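Local coordinates for protein glutaredoxin 1 (Francisella tularensis subsp. tularensis, PDB 3MSZ) that probably reduces protein disulfides as a glutathione-binding, thioredoxin-fold oxidoreductase of the glutaredoxin family, at residues 22-27 with 65-70. Sequence-based numbering, arbitrary orientation.
Sequences QWFEEN and IFIDDE
F24, on the last turn of helix 15-26, reaches toward the sheet and meets I65 and I67 of strand 64-67 with the far edge of its ring. The contact is wholly apolar. F24 CZ lies 3.8 Å from I65 CG2 and 4.2 Å from I67 CD1, and both methyl carbons sit near the ring plane, so the isoleucines abut the rim rather than a face. I65 presents its short branch: CG2, anti to the backbone N, is the carbon that meets the F24 rim, whereas I67 extends its longer branch to CD1. Helix and strand remain well apart, with 10.8 Å between F24 CA and I65 CA; the F24 side chain covers about half of that gap, and the isoleucine branches meet it from the strand. F66, between the two isoleucines, points to the other side of the sheet.

At the helix end, ring packing is combined with one side-chain hydrogen bond. W23 CE3 rests 3.7 Å above one face of F24, offset toward its rim. N27 ND2 in turn lies over the centre of the W23 ring while donating to W23 O (2.9 Å, N-H...O angle 163°), a bond that ties the N27 amide back across the last turn.

Beyond I67 the chain reverses through a type I' turn, closed by paired backbone bonds between I67 and E70, into strand 70-73; D68 and D69 at this hairpin form salt bridges with K88 and K5, respectively. In this thioredoxin-fold core, V6 and I8 of the neighbouring inner strand 6-10 also pack against F24, while L78 of helix 75-80 touches W23, F24 and I65, and I85 of helix 82-85 touches W23 and I67.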
# COMPACT_ATOMS: atom_id res chain seq x y z
N GLN A 22 0.33 -9.96 -4.59
CA GLN A 22 0.32 -11.41 -4.53
C GLN A 22 -0.13 -11.92 -3.17
O GLN A 22 -0.86 -12.91 -3.08
CB GLN A 22 1.73 -11.93 -4.81
CG GLN A 22 1.83 -13.42 -4.70
CD GLN A 22 3.25 -13.92 -5.00
OE1 GLN A 22 3.51 -14.47 -6.07
NE2 GLN A 22 4.16 -13.70 -4.07
N TRP A 23 0.30 -11.23 -2.11
CA TRP A 23 -0.13 -11.62 -0.77
C TRP A 23 -1.66 -11.52 -0.61
O TRP A 23 -2.31 -12.42 -0.08
CB TRP A 23 0.57 -10.79 0.31
CG TRP A 23 0.29 -11.30 1.71
CD1 TRP A 23 0.98 -12.28 2.38
CD2 TRP A 23 -0.78 -10.89 2.58
NE1 TRP A 23 0.41 -12.50 3.62
CE2 TRP A 23 -0.66 -11.66 3.78
CE3 TRP A 23 -1.82 -9.97 2.48
CZ2 TRP A 23 -1.54 -11.51 4.87
CZ3 TRP A 23 -2.71 -9.82 3.58
CH2 TRP A 23 -2.56 -10.60 4.75
N PHE A 24 -2.22 -10.40 -1.05
CA PHE A 24 -3.66 -10.21 -0.97
C PHE A 24 -4.39 -11.25 -1.82
O PHE A 24 -5.37 -11.85 -1.36
CB PHE A 24 -4.04 -8.78 -1.37
CG PHE A 24 -3.70 -7.76 -0.31
CD1 PHE A 24 -4.38 -7.75 0.91
CD2 PHE A 24 -2.68 -6.84 -0.51
CE1 PHE A 24 -4.06 -6.84 1.92
CE2 PHE A 24 -2.36 -5.91 0.48
CZ PHE A 24 -3.05 -5.92 1.70
N GLU A 25 -3.89 -11.45 -3.04
CA GLU A 25 -4.46 -12.45 -3.95
C GLU A 25 -4.39 -13.88 -3.41
O GLU A 25 -5.33 -14.64 -3.58
CB GLU A 25 -3.80 -12.36 -5.34
CG GLU A 25 -4.25 -11.11 -6.11
CD GLU A 25 -3.29 -10.66 -7.22
OE1 GLU A 25 -2.10 -11.03 -7.21
OE2 GLU A 25 -3.76 -9.90 -8.10
N GLU A 26 -3.29 -14.25 -2.77
CA GLU A 26 -3.13 -15.62 -2.24
C GLU A 26 -4.04 -15.83 -1.05
O GLU A 26 -4.29 -16.97 -0.64
CB GLU A 26 -1.65 -15.93 -1.87
CG GLU A 26 -0.71 -16.01 -3.12
CD GLU A 26 -1.10 -17.14 -4.13
OE1 GLU A 26 -1.58 -18.21 -3.72
OE2 GLU A 26 -0.92 -16.95 -5.36
N ASN A 27 -4.58 -14.74 -0.53
CA ASN A 27 -5.52 -14.82 0.58
C ASN A 27 -6.95 -14.39 0.20
O ASN A 27 -7.81 -14.14 1.05
CB ASN A 27 -4.98 -14.02 1.77
CG ASN A 27 -3.79 -14.71 2.42
OD1 ASN A 27 -3.97 -15.67 3.16
ND2 ASN A 27 -2.57 -14.29 2.06
N ILE A 65 0.25 0.68 1.41
CA ILE A 65 -0.96 -0.08 1.61
C ILE A 65 -1.83 0.54 2.71
O ILE A 65 -1.34 0.84 3.81
CB ILE A 65 -0.59 -1.52 2.02
CG1 ILE A 65 0.24 -2.17 0.90
CG2 ILE A 65 -1.86 -2.33 2.36
CD1 ILE A 65 1.06 -3.34 1.36
N PHE A 66 -3.10 0.77 2.40
CA PHE A 66 -4.07 1.22 3.40
C PHE A 66 -5.17 0.18 3.56
O PHE A 66 -5.67 -0.38 2.59
CB PHE A 66 -4.68 2.57 3.02
CG PHE A 66 -3.67 3.66 2.85
CD1 PHE A 66 -3.50 4.64 3.81
CD2 PHE A 66 -2.87 3.72 1.71
CE1 PHE A 66 -2.55 5.68 3.64
CE2 PHE A 66 -1.94 4.75 1.53
CZ PHE A 66 -1.79 5.72 2.50
N ILE A 67 -5.53 -0.10 4.81
CA ILE A 67 -6.59 -1.05 5.08
C ILE A 67 -7.61 -0.39 5.99
O ILE A 67 -7.27 0.06 7.10
CB ILE A 67 -6.05 -2.30 5.72
CG1 ILE A 67 -4.99 -2.92 4.80
CG2 ILE A 67 -7.19 -3.26 6.06
CD1 ILE A 67 -4.31 -4.15 5.34
N ASP A 68 -8.86 -0.35 5.51
CA ASP A 68 -9.94 0.39 6.17
C ASP A 68 -9.46 1.79 6.56
O ASP A 68 -9.73 2.26 7.68
CB ASP A 68 -10.50 -0.37 7.38
CG ASP A 68 -11.16 -1.71 6.98
OD1 ASP A 68 -11.02 -2.70 7.73
OD2 ASP A 68 -11.81 -1.77 5.90
N ASP A 69 -8.72 2.43 5.66
CA ASP A 69 -8.31 3.83 5.82
C ASP A 69 -7.14 4.03 6.80
O ASP A 69 -6.69 5.15 7.03
CB ASP A 69 -9.52 4.71 6.19
CG ASP A 69 -10.62 4.67 5.11
OD1 ASP A 69 -10.29 4.85 3.91
OD2 ASP A 69 -11.80 4.45 5.48
N GLU A 70 -6.65 2.94 7.35
CA GLU A 70 -5.47 3.00 8.19
C GLU A 70 -4.25 2.67 7.34
O GLU A 70 -4.19 1.63 6.68
CB GLU A 70 -5.59 2.02 9.36
CG GLU A 70 -6.59 2.44 10.45
CD GLU A 70 -5.94 2.51 11.84
OE1 GLU A 70 -4.92 1.80 12.05
OE2 GLU A 70 -6.45 3.25 12.72